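Long-range contacts in [PSI+] inducibility protein 3 (Saccharomyces cerevisiae, PDB 1ZX6), which promotes, when overproduced, de novo induction of the [PSI+] prion form of SUP35, and carries the SH3 domain described here within a longer chain: residues A[4-9]-A[24-29]; A[36-41]-A[49-54]. All blocks are in the same frame, centred on the assembly; numbering follows the deposited sequence.

Contact 1: A[4-9]-A[24-29]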
loop_
_atom_site.group_PDB
_atom_site.type_symbol
_atom_site.label_atom_id
_atom_site.label_comp_id
_atom_site.label_asym_id
_atom_site.label_seq_id
_atom_site.Cartn_x
_atom_site.Cartn_y
_atom_site.Cartn_z
ATOM N N TYR A 4 -1.233 3.694 9.725
ATOM C CA TYR A 4 -0.111 3.404 8.819
ATOM C C TYR A 4 0.201 1.921 8.831
ATOM O O TYR A 4 0.080 1.257 9.852
ATOM C CB TYR A 4 1.155 4.173 9.219
ATOM C CG TYR A 4 1.155 5.628 8.785
ATOM C CD1 TYR A 4 0.365 6.540 9.432
ATOM C CD2 TYR A 4 1.975 6.076 7.754
ATOM C CE1 TYR A 4 0.349 7.875 9.064
ATOM C CE2 TYR A 4 1.971 7.412 7.377
ATOM C CZ TYR A 4 1.156 8.294 8.036
ATOM O OH TYR A 4 1.139 9.628 7.663
ATOM N N VAL A 5 0.604 1.418 7.673
ATOM C CA VAL A 5 0.952 0.022 7.481
ATOM C C VAL A 5 2.371 -0.039 6.914
ATOM O O VAL A 5 2.868 0.950 6.371
ATOM C CB VAL A 5 -0.078 -0.698 6.535
ATOM C CG1 VAL A 5 -1.494 -0.703 7.194
ATOM C CG2 VAL A 5 -0.146 -0.069 5.167
ATOM N N GLU A 6 2.992 -1.202 7.010
ATOM C CA GLU A 6 4.366 -1.371 6.493
ATOM C C GLU A 6 4.373 -2.492 5.457
ATOM O O GLU A 6 3.897 -3.596 5.731
ATOM C CB GLU A 6 5.348 -1.695 7.627
ATOM C CG GLU A 6 6.789 -1.871 7.135
ATOM C CD GLU A 6 7.792 -2.199 8.251
ATOM O OE1 GLU A 6 7.401 -2.304 9.431
ATOM O OE2 GLU A 6 8.986 -2.331 7.930
ATOM N N ALA A 7 4.981 -2.227 4.295
ATOM C CA ALA A 7 5.133 -3.245 3.235
ATOM C C ALA A 7 6.162 -4.299 3.606
ATOM O O ALA A 7 7.264 -3.984 4.115
ATOM C CB ALA A 7 5.523 -2.586 1.898
ATOM N N LEU A 8 5.777 -5.560 3.406
ATOM C CA LEU A 8 6.612 -6.715 3.734
ATOM C C LEU A 8 7.209 -7.328 2.488
ATOM O O LEU A 8 8.193 -8.064 2.572
ATOM C CB LEU A 8 5.789 -7.790 4.429
ATOM C CG LEU A 8 5.506 -7.702 5.916
ATOM C CD1 LEU A 8 4.532 -8.808 6.311
ATOM C CD2 LEU A 8 6.786 -7.805 6.715
ATOM N N TYR A 9 6.575 -7.054 1.353
ATOM C CA TYR A 9 6.929 -7.658 0.059
ATOM C C TYR A 9 6.862 -6.571 -1.029
ATOM O O TYR A 9 6.135 -5.572 -0.888
ATOM C CB TYR A 9 5.946 -8.779 -0.306
ATOM C CG TYR A 9 5.660 -9.766 0.797
ATOM C CD1 TYR A 9 6.469 -10.865 1.009
ATOM C CD2 TYR A 9 4.535 -9.612 1.605
ATOM C CE1 TYR A 9 6.203 -11.769 2.027
ATOM C CE2 TYR A 9 4.266 -10.505 2.631
ATOM C CZ TYR A 9 5.105 -11.577 2.848
ATOM O OH TYR A 9 4.859 -12.490 3.876
ATOM N N GLY A 24 9.539 -2.462 3.623
ATOM C CA GLY A 24 9.960 -1.460 4.579
ATOM C C GLY A 24 9.209 -0.149 4.421
ATOM O O GLY A 24 9.234 0.674 5.329
ATOM N N ASP A 25 8.576 0.061 3.261
ATOM C CA ASP A 25 7.851 1.309 2.977
ATOM C C ASP A 25 6.676 1.405 3.947
ATOM O O ASP A 25 5.911 0.457 4.054
ATOM C CB ASP A 25 7.228 1.315 1.566
ATOM C CG ASP A 25 8.221 1.635 0.455
ATOM O OD1 ASP A 25 9.351 2.077 0.750
ATOM O OD2 ASP A 25 7.813 1.477 -0.739
ATOM N N LYS A 26 6.533 2.553 4.625
ATOM C CA LYS A 26 5.368 2.835 5.481
ATOM C C LYS A 26 4.380 3.703 4.711
ATOM O O LYS A 26 4.744 4.716 4.130
ATOM C CB LYS A 26 5.816 3.474 6.800
ATOM C CG LYS A 26 6.711 2.510 7.634
ATOM C CD LYS A 26 7.359 3.126 8.861
ATOM C CE LYS A 26 8.411 4.134 8.509
ATOM N NZ LYS A 26 9.545 3.611 7.680
ATOM N N VAL A 27 3.120 3.280 4.736
ATOM C CA VAL A 27 2.075 3.768 3.863
ATOM C C VAL A 27 0.959 4.301 4.737
ATOM O O VAL A 27 0.536 3.633 5.683
ATOM C CB VAL A 27 1.539 2.637 3.001
ATOM C CG1 VAL A 27 0.500 3.116 2.019
ATOM C CG2 VAL A 27 2.690 1.946 2.282
ATOM N N GLN A 28 0.499 5.506 4.438
ATOM C CA GLN A 28 -0.666 6.052 5.117
ATOM C C GLN A 28 -1.891 5.349 4.541
ATOM O O GLN A 28 -2.133 5.430 3.356
ATOM C CB GLN A 28 -0.772 7.556 4.895
ATOM C CG GLN A 28 -1.944 8.168 5.620
ATOM C CD GLN A 28 -2.001 9.691 5.526
ATOM O OE1 GLN A 28 -1.274 10.320 4.752
ATOM N NE2 GLN A 28 -2.845 10.287 6.357
ATOM N N LEU A 29 -2.668 4.660 5.379
ATOM C CA LEU A 29 -3.833 3.939 4.894
ATOM C C LEU A 29 -5.006 4.893 4.801
ATOM O O LEU A 29 -5.454 5.426 5.832
ATOM C CB LEU A 29 -4.136 2.755 5.835
ATOM C CG LEU A 29 -5.319 1.846 5.545
ATOM C CD1 LEU A 29 -5.393 1.397 4.101
ATOM C CD2 LEU A 29 -5.276 0.633 6.510
HETATM O O HOH W 1 10.373 0.772 7.851
#
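The ring of Y4 lies over Q28, and the two residues face each other as a non-hydrogen-bonded pair of antiparallel strands. Followed outward, Y4 first brings CB and then CG near the carbonyl oxygen of V27, with CB 3.6 Å from V27 O. CD2 stays close to that group, CE2 reaches CB of Q28 at 3.7 Å, and the hydroxyl ends beside the Q28 amide. With CG anti to its own carbonyl carbon (chi1 -79°), the ring is swung across the strand onto its neighbour. Q28 CA stands 3.9 Å from the ring centroid, a CH-pi contact over the face, and the extended Q28 chain runs outward with its amide plane almost parallel to the ring. A long residue with a flat end suits this place, for its methylenes and its amide can both follow an aromatic surface.

On the other face of the sheet, V5 CG2 meets V27 CB at 3.9 Å and V5 CG1 meets L29 CD2 at 4.1 Å; short branched side chains fill this inward side without polar atoms to satisfy. V5 and V27 exchange two backbone hydrogen bonds, and A7 N continues the ladder to D25 O. Beyond the strand, G24 N donates to A7 O at 2.8 Å. G24 has a positive phi (103°), a backbone shape that glycine adopts easily. The E6 carboxylate and K26 ammonium do not touch; a water accepts from K26 NZ, donates to G24 O and binds E6 OE2 weakly.

Strand 4-7 sits between 26-32 and 54-56. F58 stacks on the Y4 ring, V54 packs on V5, and strand 37-42 borders 26-32 on its far side, with Y38 touching L29.

Contact 2: A[36-41]-A[49-54]; sequences EWYKGS and FPANYV
A51 places its methyl group almost centrally over the ring of Y38, with CB 3.5 Å from the ring centroid and 14° off the normal. A small side chain suits this place because it lets the ring lie close to the backbone of A51. The same tyrosine meets F49 through its other end: Y38 CB stands over a face of the phenylalanine ring, 3.5 Å from F49 CZ. F49 is turned toward this partner by its first torsion (chi1 60°), which holds CG between the backbone N and the carbonyl carbon and brings the ring against Y38 and G40 of strand 37-42. With no side chain, buried G40 lets the edge of the F49 ring come up to its N.

W37 and P50 lie on the opposite face of the sheet, side by side and pointing the same way. P50 CG sits over the six-membered ring of W37, 4.1 Å from its centroid. Nearer the backbone, W37 CE3 passes 3.3 Å from F49 C. The compact proline ring offers the indole a rigid CH surface and, lacking an N-H, gives up no backbone bond at this non-hydrogen-bonded position.

Y38 and F49 pair through two backbone hydrogen bonds. Past them, A51 N donates to E36 O at 3.0 Å from above the carbonyl plane, and a water links E36 O to N52 N.

A beta hairpin running into a short 3-10 turn is characteristic of the SH3 fold. W37, P50 and Y53, the last two meeting F11, correspond to the aromatic and proline positions that line the proline-rich peptide groove in SH3 domains, consistent with a ligand-binding surface here.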
loop_
_atom_site.group_PDB
_atom_site.type_symbol
_atom_site.label_atom_id
_atom_site.label_comp_id
_atom_site.label_asym_id
_atom_site.label_seq_id
_atom_site.Cartn_x
_atom_site.Cartn_y
_atom_site.Cartn_z
ATOM N N GLU A 36 -9.142 -7.240 -0.017
ATOM C CA GLU A 36 -8.028 -7.540 -0.896
ATOM C C GLU A 36 -7.260 -6.362 -1.478
ATOM O O GLU A 36 -6.120 -6.545 -1.878
ATOM C CB GLU A 36 -8.515 -8.489 -2.000
ATOM C CG GLU A 36 -8.830 -9.906 -1.406
ATOM C CD GLU A 36 -9.078 -10.988 -2.451
ATOM O OE1 GLU A 36 -9.058 -10.683 -3.669
ATOM O OE2 GLU A 36 -9.320 -12.143 -2.039
ATOM N N TRP A 37 -7.870 -5.179 -1.528
ATOM C CA TRP A 37 -7.258 -3.954 -2.028
ATOM C C TRP A 37 -7.467 -2.797 -1.048
ATOM O O TRP A 37 -8.615 -2.565 -0.577
ATOM C CB TRP A 37 -7.847 -3.579 -3.389
ATOM C CG TRP A 37 -7.407 -4.520 -4.476
ATOM C CD1 TRP A 37 -8.022 -5.665 -4.894
ATOM C CD2 TRP A 37 -6.245 -4.367 -5.284
ATOM N NE1 TRP A 37 -7.292 -6.259 -5.912
ATOM C CE2 TRP A 37 -6.201 -5.478 -6.177
ATOM C CE3 TRP A 37 -5.237 -3.407 -5.346
ATOM C CZ2 TRP A 37 -5.162 -5.648 -7.118
ATOM C CZ3 TRP A 37 -4.192 -3.583 -6.273
ATOM C CH2 TRP A 37 -4.178 -4.696 -7.148
ATOM N N TYR A 38 -6.356 -2.110 -0.748
ATOM C CA TYR A 38 -6.315 -0.868 0.012
ATOM C C TYR A 38 -5.893 0.321 -0.871
ATOM O O TYR A 38 -5.181 0.139 -1.883
ATOM C CB TYR A 38 -5.316 -0.985 1.164
ATOM C CG TYR A 38 -5.652 -1.959 2.277
ATOM C CD1 TYR A 38 -6.893 -2.566 2.354
ATOM C CD2 TYR A 38 -4.710 -2.237 3.277
ATOM C CE1 TYR A 38 -7.189 -3.469 3.370
ATOM C CE2 TYR A 38 -5.006 -3.120 4.309
ATOM C CZ TYR A 38 -6.248 -3.707 4.351
ATOM O OH TYR A 38 -6.606 -4.594 5.337
ATOM N N LYS A 39 -6.302 1.520 -0.452
ATOM C CA LYS A 39 -5.873 2.799 -1.000
ATOM C C LYS A 39 -4.960 3.482 0.022
ATOM O O LYS A 39 -5.268 3.560 1.212
ATOM C CB LYS A 39 -7.078 3.699 -1.276
ATOM C CG LYS A 39 -6.742 4.960 -2.017
ATOM C CD LYS A 39 -7.909 5.952 -1.954
ATOM C CE LYS A 39 -7.522 7.276 -2.630
ATOM N NZ LYS A 39 -6.672 7.013 -3.826
ATOM N N GLY A 40 -3.824 3.984 -0.421
ATOM C CA GLY A 40 -2.917 4.637 0.525
ATOM C C GLY A 40 -1.960 5.588 -0.161
ATOM O O GLY A 40 -2.030 5.763 -1.373
ATOM N N SER A 41 -1.111 6.214 0.648
ATOM C CA SER A 41 -0.094 7.135 0.156
ATOM C C SER A 41 1.262 6.793 0.774
ATOM O O SER A 41 1.344 6.379 1.933
ATOM C CB SER A 41 -0.478 8.598 0.430
ATOM O OG SER A 41 -0.464 8.880 1.814
ATOM N N PHE A 49 -3.173 -0.884 -3.767
ATOM C CA PHE A 49 -2.234 -1.976 -3.633
ATOM C C PHE A 49 -2.931 -3.128 -2.934
ATOM O O PHE A 49 -3.876 -2.886 -2.187
ATOM C CB PHE A 49 -0.980 -1.540 -2.863
ATOM C CG PHE A 49 -1.255 -1.061 -1.484
ATOM C CD1 PHE A 49 -1.235 -1.950 -0.405
ATOM C CD2 PHE A 49 -1.597 0.249 -1.259
ATOM C CE1 PHE A 49 -1.535 -1.529 0.890
ATOM C CE2 PHE A 49 -1.878 0.689 0.017
ATOM C CZ PHE A 49 -1.856 -0.202 1.103
ATOM N N PRO A 50 -2.507 -4.387 -3.174
ATOM C CA PRO A 50 -3.167 -5.487 -2.448
ATOM C C PRO A 50 -2.847 -5.517 -0.946
ATOM O O PRO A 50 -1.724 -5.332 -0.537
ATOM C CB PRO A 50 -2.658 -6.739 -3.162
ATOM C CG PRO A 50 -1.889 -6.183 -4.431
ATOM C CD PRO A 50 -1.404 -4.895 -4.026
ATOM N N ALA A 51 -3.868 -5.781 -0.127
ATOM C CA ALA A 51 -3.759 -5.749 1.307
ATOM C C ALA A 51 -2.770 -6.741 1.887
ATOM O O ALA A 51 -2.153 -6.447 2.910
ATOM C CB ALA A 51 -5.147 -6.000 1.929
ATOM N N ASN A 52 -2.548 -7.878 1.217
ATOM C CA ASN A 52 -1.651 -8.890 1.768
ATOM C C ASN A 52 -0.139 -8.591 1.569
ATOM O O ASN A 52 0.701 -9.384 2.008
ATOM C CB ASN A 52 -2.012 -10.300 1.264
ATOM C CG ASN A 52 -1.743 -10.509 -0.227
ATOM O OD1 ASN A 52 -1.554 -9.553 -0.972
ATOM N ND2 ASN A 52 -1.715 -11.791 -0.663
ATOM N N TYR A 53 0.195 -7.456 0.951
ATOM C CA TYR A 53 1.586 -6.967 0.877
ATOM C C TYR A 53 2.070 -6.263 2.161
ATOM O O TYR A 53 3.256 -5.980 2.307
ATOM C CB TYR A 53 1.760 -6.029 -0.347
ATOM C CG TYR A 53 1.913 -6.782 -1.631
ATOM C CD1 TYR A 53 3.187 -7.069 -2.154
ATOM C CD2 TYR A 53 0.806 -7.267 -2.318
ATOM C CE1 TYR A 53 3.323 -7.789 -3.284
ATOM C CE2 TYR A 53 0.953 -8.023 -3.472
ATOM C CZ TYR A 53 2.219 -8.247 -3.963
ATOM O OH TYR A 53 2.396 -8.997 -5.092
ATOM N N VAL A 54 1.145 -5.942 3.078
ATOM C CA VAL A 54 1.473 -5.115 4.247
ATOM C C VAL A 54 1.054 -5.691 5.598
ATOM O O VAL A 54 0.210 -6.586 5.659
ATOM C CB VAL A 54 0.807 -3.696 4.147
ATOM C CG1 VAL A 54 1.253 -2.983 2.883
ATOM C CG2 VAL A 54 -0.704 -3.784 4.201
HETATM O O HOH W 2 -4.743 -8.848 -0.772
#

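Overall arrangement
Contacts 1 and 2 follow one another along the chain and belong to one antiparallel sheet, their centres about 9 Å apart. Strands 26-32 and 37-42 join them edge to edge: Q28 N lies 2.8 Å from S41 O, a probable hydrogen bond. A second junction runs through the 3-10 turn, where L8 N is 2.8 Å from Y53 O, again probably bonded. Just beyond the turn, at the start of strand 54-56, V54 CB packs on E6 O at 3.5 Å. V27 and F49, one from each contact, touch each other and share L19 and L21 in the hydrophobic interior. Y9 meets Y53, bringing the end of 4-9 to the probable peptide-binding surface that contact 2 borders with W37 and P50.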